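PDB 1UOC: Poly(A) ribonuclease POP2 from Saccharomyces cerevisiae, which degrades mRNA poly(A) tails from the 3' end as a nuclease subunit of the CCR4-NOT deadenylase complex, probably using magnesium. Local coordinates for residues 163-175 / 186-198. Residues are numbered along the deposited sequence; the frame is centred on the assembly and turned at random.
With XE (xenon), chain D.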
ATOM      1  N   ALA A 163       5.269  -5.724   1.699  1.00 59.08           N
ATOM      2  CA  ALA A 163       5.985  -4.481   1.468  1.00 61.11           C
ATOM      3  C   ALA A 163       6.985  -4.615   0.335  1.00 62.66           C
ATOM      4  O   ALA A 163       6.673  -4.304  -0.813  1.00 64.07           O
ATOM      5  CB  ALA A 163       6.698  -4.056   2.745  1.00 60.11           C
ATOM      6  N   ALA A 164       8.188  -5.067   0.682  1.00 63.37           N
ATOM      7  CA  ALA A 164       9.289  -5.270  -0.259  1.00 63.14           C
ATOM      8  C   ALA A 164       9.108  -4.631  -1.634  1.00 62.86           C
ATOM      9  O   ALA A 164       9.832  -3.700  -1.993  1.00 61.76           O
ATOM     10  CB  ALA A 164       9.558  -6.757  -0.411  1.00 62.82           C
ATOM     11  N   TYR A 165       8.150  -5.134  -2.407  1.00 63.05           N
ATOM     12  CA  TYR A 165       7.909  -4.609  -3.745  1.00 63.69           C
ATOM     13  C   TYR A 165       7.266  -3.230  -3.816  1.00 62.84           C
ATOM     14  O   TYR A 165       7.608  -2.432  -4.688  1.00 62.45           O
ATOM     15  CB  TYR A 165       7.081  -5.609  -4.555  1.00 66.51           C
ATOM     16  CG  TYR A 165       7.933  -6.682  -5.189  1.00 70.05           C
ATOM     17  CD1 TYR A 165       8.642  -7.594  -4.404  1.00 70.59           C
ATOM     18  CD2 TYR A 165       8.077  -6.753  -6.574  1.00 71.23           C
ATOM     19  CE1 TYR A 165       9.481  -8.546  -4.987  1.00 72.43           C
ATOM     20  CE2 TYR A 165       8.909  -7.700  -7.167  1.00 73.47           C
ATOM     21  CZ  TYR A 165       9.609  -8.589  -6.368  1.00 73.33           C
ATOM     22  OH  TYR A 165      10.450  -9.510  -6.952  1.00 75.78           O
ATOM     23  N   ASP A 166       6.338  -2.938  -2.912  1.00 62.24           N
ATOM     24  CA  ASP A 166       5.686  -1.634  -2.933  1.00 61.97           C
ATOM     25  C   ASP A 166       6.689  -0.561  -2.545  1.00 61.31           C
ATOM     26  O   ASP A 166       6.818   0.453  -3.231  1.00 61.48           O
ATOM     27  CB  ASP A 166       4.480  -1.610  -1.987  1.00 60.99           C
ATOM     28  CG  ASP A 166       3.358  -2.524  -2.454  1.00 60.00           C
ATOM     29  OD1 ASP A 166       3.416  -3.002  -3.601  1.00 59.09           O
ATOM     30  OD2 ASP A 166       2.409  -2.760  -1.683  1.00 61.11           O
ATOM     31  N   LEU A 167       7.404  -0.805  -1.450  1.00 60.84           N
ATOM     32  CA  LEU A 167       8.426   0.110  -0.951  1.00 59.83           C
ATOM     33  C   LEU A 167       9.577   0.185  -1.946  1.00 59.38           C
ATOM     34  O   LEU A 167      10.113   1.259  -2.215  1.00 59.07           O
ATOM     35  CB  LEU A 167       8.931  -0.374   0.405  1.00 59.30           C
ATOM     36  CG  LEU A 167       8.068   0.005   1.612  1.00 59.73           C
ATOM     37  CD1 LEU A 167       6.600   0.070   1.228  1.00 59.78           C
ATOM     38  CD2 LEU A 167       8.306  -0.990   2.737  1.00 60.38           C
ATOM     39  N   GLY A 168       9.953  -0.965  -2.493  1.00 59.01           N
ATOM     40  CA  GLY A 168      11.019  -0.985  -3.477  1.00 59.35           C
ATOM     41  C   GLY A 168      10.671   0.044  -4.529  1.00 58.90           C
ATOM     42  O   GLY A 168      11.458   0.948  -4.809  1.00 59.04           O
ATOM     43  N   PHE A 169       9.475  -0.090  -5.099  1.00 58.88           N
ATOM     44  CA  PHE A 169       8.978   0.835  -6.111  1.00 58.50           C
ATOM     45  C   PHE A 169       8.952   2.282  -5.597  1.00 57.35           C
ATOM     46  O   PHE A 169       9.563   3.163  -6.199  1.00 56.24           O
ATOM     47  CB  PHE A 169       7.574   0.408  -6.554  1.00 60.31           C
ATOM     48  CG  PHE A 169       6.711   1.547  -7.041  1.00 61.56           C
ATOM     49  CD1 PHE A 169       7.101   2.324  -8.132  1.00 62.47           C
ATOM     50  CD2 PHE A 169       5.526   1.862  -6.381  1.00 57.96           C
ATOM     51  CE1 PHE A 169       6.319   3.402  -8.557  1.00 63.53           C
ATOM     52  CE2 PHE A 169       4.743   2.923  -6.790  1.00 60.09           C
ATOM     53  CZ  PHE A 169       5.134   3.703  -7.882  1.00 62.90           C
ATOM     54  N   LEU A 170       8.243   2.524  -4.494  1.00 56.12           N
ATOM     55  CA  LEU A 170       8.164   3.866  -3.917  1.00 56.01           C
ATOM     56  C   LEU A 170       9.537   4.513  -3.802  1.00 57.01           C
ATOM     57  O   LEU A 170       9.741   5.641  -4.252  1.00 58.02           O
ATOM     58  CB  LEU A 170       7.511   3.835  -2.530  1.00 55.54           C
ATOM     59  CG  LEU A 170       6.001   4.077  -2.463  1.00 56.48           C
ATOM     60  CD1 LEU A 170       5.553   4.199  -1.010  1.00 54.04           C
ATOM     61  CD2 LEU A 170       5.669   5.354  -3.220  1.00 55.80           C
ATOM     62  N   ILE A 171      10.475   3.797  -3.188  1.00 56.54           N
ATOM     63  CA  ILE A 171      11.831   4.295  -3.026  1.00 57.49           C
ATOM     64  C   ILE A 171      12.448   4.564  -4.395  1.00 58.86           C
ATOM     65  O   ILE A 171      13.160   5.544  -4.580  1.00 60.02           O
ATOM     66  CB  ILE A 171      12.720   3.271  -2.252  1.00 55.95           C
ATOM     67  CG1 ILE A 171      13.085   3.834  -0.881  1.00 52.98           C
ATOM     68  CG2 ILE A 171      13.999   2.956  -3.034  1.00 54.94           C
ATOM     69  CD1 ILE A 171      14.080   2.986  -0.139  1.00 53.79           C
ATOM     70  N   ASN A 172      12.166   3.686  -5.350  1.00 61.26           N
ATOM     71  CA  ASN A 172      12.707   3.811  -6.699  1.00 63.26           C
ATOM     72  C   ASN A 172      12.295   5.111  -7.394  1.00 63.55           C
ATOM     73  O   ASN A 172      13.076   5.701  -8.144  1.00 63.63           O
ATOM     74  CB  ASN A 172      12.260   2.623  -7.548  1.00 64.66           C
ATOM     75  CG  ASN A 172      13.005   2.536  -8.863  1.00 65.76           C
ATOM     76  OD1 ASN A 172      12.459   2.088  -9.869  1.00 68.98           O
ATOM     77  ND2 ASN A 172      14.262   2.954  -8.856  1.00 65.21           N
ATOM     78  N   ILE A 173      11.063   5.549  -7.152  1.00 64.37           N
ATOM     79  CA  ILE A 173      10.566   6.774  -7.766  1.00 63.66           C
ATOM     80  C   ILE A 173      10.937   7.997  -6.935  1.00 65.14           C
ATOM     81  O   ILE A 173      11.315   9.035  -7.478  1.00 65.06           O
ATOM     82  CB  ILE A 173       9.033   6.737  -7.956  1.00 61.53           C
ATOM     83  CG1 ILE A 173       8.328   6.619  -6.607  1.00 61.39           C
ATOM     84  CG2 ILE A 173       8.655   5.574  -8.841  1.00 59.73           C
ATOM     85  CD1 ILE A 173       6.809   6.686  -6.698  1.00 60.70           C
ATOM     86  N   LEU A 174      10.836   7.869  -5.617  1.00 66.42           N
ATOM     87  CA  LEU A 174      11.169   8.969  -4.713  1.00 67.96           C
ATOM     88  C   LEU A 174      12.630   9.381  -4.823  1.00 69.04           C
ATOM     89  O   LEU A 174      12.976  10.532  -4.561  1.00 69.48           O
ATOM     90  CB  LEU A 174      10.868   8.583  -3.261  1.00 65.75           C
ATOM     91  CG  LEU A 174       9.407   8.568  -2.815  1.00 64.47           C
ATOM     92  CD1 LEU A 174       9.304   7.952  -1.425  1.00 62.84           C
ATOM     93  CD2 LEU A 174       8.858   9.990  -2.822  1.00 63.94           C
ATOM     94  N   MET A 175      13.487   8.439  -5.203  1.00 70.45           N
ATOM     95  CA  MET A 175      14.911   8.721  -5.329  1.00 72.62           C
ATOM     96  C   MET A 175      15.292   9.087  -6.756  1.00 75.65           C
ATOM     97  O   MET A 175      14.456   9.032  -7.664  1.00 76.84           O
ATOM     98  CB  MET A 175      15.741   7.520  -4.853  1.00 70.44           C
ATOM     99  CG  MET A 175      15.614   7.238  -3.358  1.00 69.18           C
ATOM    100  SD  MET A 175      16.755   5.973  -2.747  1.00 67.30           S
ATOM    101  CE  MET A 175      18.268   6.908  -2.704  1.00 65.31           C
ATOM    102  N   PHE A 186      19.146  -0.710   1.171  1.00 45.57           N
ATOM    103  CA  PHE A 186      17.749  -0.553   0.786  1.00 43.49           C
ATOM    104  C   PHE A 186      16.952  -0.270   2.053  1.00 40.67           C
ATOM    105  O   PHE A 186      16.179   0.683   2.128  1.00 39.37           O
ATOM    106  CB  PHE A 186      17.253  -1.843   0.128  1.00 43.51           C
ATOM    107  CG  PHE A 186      15.762  -1.921  -0.038  1.00 42.89           C
ATOM    108  CD1 PHE A 186      15.090  -1.034  -0.869  1.00 43.21           C
ATOM    109  CD2 PHE A 186      15.034  -2.926   0.596  1.00 42.91           C
ATOM    110  CE1 PHE A 186      13.707  -1.152  -1.074  1.00 43.58           C
ATOM    111  CE2 PHE A 186      13.661  -3.051   0.397  1.00 41.63           C
ATOM    112  CZ  PHE A 186      12.999  -2.162  -0.440  1.00 42.30           C
ATOM    113  N   GLU A 187      17.158  -1.101   3.058  1.00 39.87           N
ATOM    114  CA  GLU A 187      16.455  -0.937   4.321  1.00 41.14           C
ATOM    115  C   GLU A 187      16.740   0.415   4.964  1.00 38.39           C
ATOM    116  O   GLU A 187      15.848   1.023   5.559  1.00 40.06           O
ATOM    117  CB  GLU A 187      16.828  -2.068   5.277  1.00 42.84           C
ATOM    118  CG  GLU A 187      16.334  -3.422   4.805  1.00 52.11           C
ATOM    119  CD  GLU A 187      16.599  -4.536   5.806  1.00 56.67           C
ATOM    120  OE1 GLU A 187      16.059  -5.646   5.609  1.00 61.80           O
ATOM    121  OE2 GLU A 187      17.342  -4.305   6.783  1.00 58.68           O
ATOM    122  N   TRP A 188      17.975   0.885   4.835  1.00 36.30           N
ATOM    123  CA  TRP A 188      18.351   2.171   5.408  1.00 35.60           C
ATOM    124  C   TRP A 188      17.497   3.283   4.802  1.00 33.18           C
ATOM    125  O   TRP A 188      16.897   4.069   5.521  1.00 33.79           O
ATOM    126  CB  TRP A 188      19.835   2.470   5.150  1.00 36.79           C
ATOM    127  CG  TRP A 188      20.333   3.670   5.913  1.00 37.49           C
ATOM    128  CD1 TRP A 188      20.789   3.686   7.203  1.00 36.38           C
ATOM    129  CD2 TRP A 188      20.359   5.034   5.461  1.00 34.83           C
ATOM    130  NE1 TRP A 188      21.091   4.974   7.583  1.00 34.65           N
ATOM    131  CE2 TRP A 188      20.837   5.822   6.538  1.00 34.31           C
ATOM    132  CE3 TRP A 188      20.012   5.668   4.256  1.00 34.22           C
ATOM    133  CZ2 TRP A 188      20.985   7.214   6.444  1.00 31.28           C
ATOM    134  CZ3 TRP A 188      20.156   7.061   4.163  1.00 34.31           C
ATOM    135  CH2 TRP A 188      20.637   7.813   5.256  1.00 34.00           C
ATOM    136  N   TRP A 189      17.442   3.348   3.477  1.00 31.91           N
ATOM    137  CA  TRP A 189      16.661   4.374   2.799  1.00 31.96           C
ATOM    138  C   TRP A 189      15.177   4.277   3.111  1.00 31.69           C
ATOM    139  O   TRP A 189      14.514   5.297   3.299  1.00 32.58           O
ATOM    140  CB  TRP A 189      16.873   4.297   1.286  1.00 32.08           C
ATOM    141  CG  TRP A 189      18.143   4.923   0.846  1.00 34.59           C
ATOM    142  CD1 TRP A 189      19.327   4.292   0.570  1.00 36.00           C
ATOM    143  CD2 TRP A 189      18.378   6.323   0.657  1.00 35.64           C
ATOM    144  NE1 TRP A 189      20.286   5.220   0.220  1.00 36.92           N
ATOM    145  CE2 TRP A 189      19.731   6.473   0.269  1.00 37.21           C
ATOM    146  CE3 TRP A 189      17.582   7.468   0.788  1.00 37.33           C
ATOM    147  CZ2 TRP A 189      20.301   7.728  -0.001  1.00 38.66           C
ATOM    148  CZ3 TRP A 189      18.151   8.719   0.520  1.00 39.82           C
ATOM    149  CH2 TRP A 189      19.497   8.834   0.134  1.00 38.33           C
ATOM    150  N   VAL A 190      14.664   3.050   3.153  1.00 32.01           N
ATOM    151  CA  VAL A 190      13.262   2.813   3.458  1.00 31.31           C
ATOM    152  C   VAL A 190      12.925   3.380   4.834  1.00 29.73           C
ATOM    153  O   VAL A 190      11.913   4.070   4.983  1.00 30.11           O
ATOM    154  CB  VAL A 190      12.922   1.299   3.433  1.00 30.88           C
ATOM    155  CG1 VAL A 190      11.550   1.052   4.047  1.00 30.19           C
ATOM    156  CG2 VAL A 190      12.927   0.793   2.013  1.00 31.05           C
ATOM    157  N   HIS A 191      13.768   3.110   5.830  1.00 28.20           N
ATOM    158  CA  HIS A 191      13.504   3.620   7.175  1.00 30.91           C
ATOM    159  C   HIS A 191      13.584   5.143   7.212  1.00 30.42           C
ATOM    160  O   HIS A 191      12.925   5.775   8.028  1.00 32.92           O
ATOM    161  CB  HIS A 191      14.466   3.015   8.212  1.00 32.01           C
ATOM    162  CG  HIS A 191      14.289   1.538   8.415  1.00 35.95           C
ATOM    163  ND1 HIS A 191      13.048   0.944   8.545  1.00 38.00           N
ATOM    164  CD2 HIS A 191      15.195   0.537   8.522  1.00 38.37           C
ATOM    165  CE1 HIS A 191      13.201  -0.357   8.724  1.00 38.59           C
ATOM    166  NE2 HIS A 191      14.494  -0.631   8.716  1.00 37.98           N
ATOM    167  N   GLN A 192      14.377   5.735   6.321  1.00 31.70           N
ATOM    168  CA  GLN A 192      14.508   7.194   6.267  1.00 32.94           C
ATOM    169  C   GLN A 192      13.256   7.853   5.682  1.00 33.82           C
ATOM    170  O   GLN A 192      12.831   8.900   6.159  1.00 32.22           O
ATOM    171  CB  GLN A 192      15.741   7.591   5.440  1.00 34.37           C
ATOM    172  CG  GLN A 192      17.083   7.305   6.137  1.00 34.07           C
ATOM    173  CD  GLN A 192      17.137   7.930   7.518  1.00 32.99           C
ATOM    174  OE1 GLN A 192      16.646   9.035   7.725  1.00 32.74           O
ATOM    175  NE2 GLN A 192      17.732   7.230   8.464  1.00 34.99           N
ATOM    176  N   TYR A 193      12.668   7.242   4.651  1.00 33.97           N
ATOM    177  CA  TYR A 193      11.452   7.784   4.040  1.00 34.40           C
ATOM    178  C   TYR A 193      10.202   7.415   4.824  1.00 33.58           C
ATOM    179  O   TYR A 193       9.232   8.177   4.858  1.00 33.78           O
ATOM    180  CB  TYR A 193      11.291   7.293   2.600  1.00 36.70           C
ATOM    181  CG  TYR A 193      12.214   7.980   1.620  1.00 40.46           C
ATOM    182  CD1 TYR A 193      13.227   7.275   0.979  1.00 40.66           C
ATOM    183  CD2 TYR A 193      12.084   9.348   1.349  1.00 40.61           C
ATOM    184  CE1 TYR A 193      14.094   7.914   0.093  1.00 42.06           C
ATOM    185  CE2 TYR A 193      12.940   9.990   0.469  1.00 41.15           C
ATOM    186  CZ  TYR A 193      13.943   9.269  -0.153  1.00 41.85           C
ATOM    187  OH  TYR A 193      14.805   9.913  -1.008  1.00 44.45           O
ATOM    188  N   MET A 194      10.222   6.242   5.451  1.00 32.05           N
ATOM    189  CA  MET A 194       9.073   5.785   6.231  1.00 32.44           C
ATOM    190  C   MET A 194       9.568   5.300   7.582  1.00 31.94           C
ATOM    191  O   MET A 194       9.714   4.095   7.810  1.00 31.24           O
ATOM    192  CB  MET A 194       8.344   4.635   5.515  1.00 34.81           C
ATOM    193  CG  MET A 194       7.887   4.950   4.114  1.00 38.61           C
ATOM    194  SD  MET A 194       6.881   3.628   3.416  1.00 46.16           S
ATOM    195  CE  MET A 194       7.979   2.274   3.644  1.00 47.82           C
ATOM    196  N   PRO A 195       9.851   6.242   8.493  1.00 31.35           N
ATOM    197  CA  PRO A 195      10.347   5.953   9.846  1.00 32.49           C
ATOM    198  C   PRO A 195       9.377   5.190  10.745  1.00 33.95           C
ATOM    199  O   PRO A 195       9.736   4.765  11.846  1.00 35.11           O
ATOM    200  CB  PRO A 195      10.678   7.346  10.396  1.00 31.41           C
ATOM    201  CG  PRO A 195       9.685   8.243   9.670  1.00 29.67           C
ATOM    202  CD  PRO A 195       9.724   7.694   8.267  1.00 26.87           C
ATOM    203  N   ASN A 196       8.150   5.007  10.278  1.00 34.35           N
ATOM    204  CA  ASN A 196       7.147   4.308  11.081  1.00 34.12           C
ATOM    205  C   ASN A 196       6.240   3.515  10.150  1.00 32.65           C
ATOM    206  O   ASN A 196       5.346   4.074   9.522  1.00 33.14           O
ATOM    207  CB  ASN A 196       6.341   5.349  11.877  1.00 36.32           C
ATOM    208  CG  ASN A 196       5.427   4.731  12.912  1.00 38.30           C
ATOM    209  OD1 ASN A 196       5.316   3.511  13.024  1.00 41.89           O
ATOM    210  ND2 ASN A 196       4.754   5.583  13.675  1.00 41.57           N
ATOM    211  N   PHE A 197       6.464   2.211  10.038  1.00 32.49           N
ATOM    212  CA  PHE A 197       5.624   1.439   9.141  1.00 33.42           C
ATOM    213  C   PHE A 197       5.430  -0.012   9.547  1.00 33.50           C
ATOM    214  O   PHE A 197       6.207  -0.577  10.314  1.00 33.92           O
ATOM    215  CB  PHE A 197       6.170   1.540   7.705  1.00 33.88           C
ATOM    216  CG  PHE A 197       7.262   0.553   7.379  1.00 35.38           C
ATOM    217  CD1 PHE A 197       6.954  -0.767   7.071  1.00 36.09           C
ATOM    218  CD2 PHE A 197       8.594   0.951   7.351  1.00 37.61           C
ATOM    219  CE1 PHE A 197       7.949  -1.679   6.741  1.00 38.78           C
ATOM    220  CE2 PHE A 197       9.604   0.047   7.021  1.00 38.76           C
ATOM    221  CZ  PHE A 197       9.280  -1.273   6.715  1.00 38.78           C
ATOM    222  N   TYR A 198       4.364  -0.611   9.036  1.00 32.92           N
ATOM    223  CA  TYR A 198       4.066  -2.005   9.330  1.00 35.03           C
ATOM    224  C   TYR A 198       3.686  -2.806   8.097  1.00 34.31           C
ATOM    225  O   TYR A 198       3.051  -2.298   7.177  1.00 34.37           O
ATOM    226  CB  TYR A 198       2.912  -2.124  10.324  1.00 34.62           C
ATOM    227  CG  TYR A 198       3.224  -1.624  11.708  1.00 36.49           C
ATOM    228  CD1 TYR A 198       3.186  -0.263  12.005  1.00 35.51           C
ATOM    229  CD2 TYR A 198       3.580  -2.515  12.724  1.00 35.21           C
ATOM    230  CE1 TYR A 198       3.499   0.202  13.291  1.00 38.55           C
ATOM    231  CE2 TYR A 198       3.892  -2.063  14.004  1.00 36.10           C
ATOM    232  CZ  TYR A 198       3.851  -0.707  14.283  1.00 38.26           C
ATOM    233  OH  TYR A 198       4.168  -0.266  15.548  1.00 39.61           O
TER
HETATM  234 XE    XE D1291       9.990   4.122   0.638  1.00 61.83          XE
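Ile171 enters helix 183-193 as a knob into a hole lined by Phe186, Trp189, Val190 and Tyr193. Its CD1 lies 3.3 Å from Val190 CG2, tighter than usual van der Waals contact, while CG1 meets Tyr193 CD1 at 3.9 Å. The axes of the segments 165-174 and 186-193 cross at 78° and approach to 10.4 Å; no hydrogen bond joins the segments, and apolar packing carries the contact. Phe186, its CG anti to the backbone N (chi1 167°), turns a ring edge to Gly168, with CE1 3.6 Å from Gly168 CA. Leu167 CD2 lies over one face of the Phe197 ring, 4.1 Å from CE1. A xenon atom occupies the buried interior, 3.5 Å from Ile171 CG1 and 3.9 Å from Tyr193 CB. In contrast to the buried Ile171 end, the solvent side is formed by Met175 and Trp189, both partly exposed. Met175 SD lies over one indole face, 4.1 Å from the five-membered-ring centroid of Trp189, a Met-aromatic contact; the bend at chi3 (76°) turns the methyl CE over the six-membered ring, with Trp188 CZ3 over the opposite face. A serine in place of Trp189 would probably leave the Met175 end without its aromatic platform and free to turn. Helix 165-174 also carries Asp166, a predicted catalytic metal ligand, and helix 183-193 leads into edge strand 197-199 within the RNase H-like fold of this DEDD nuclease domain.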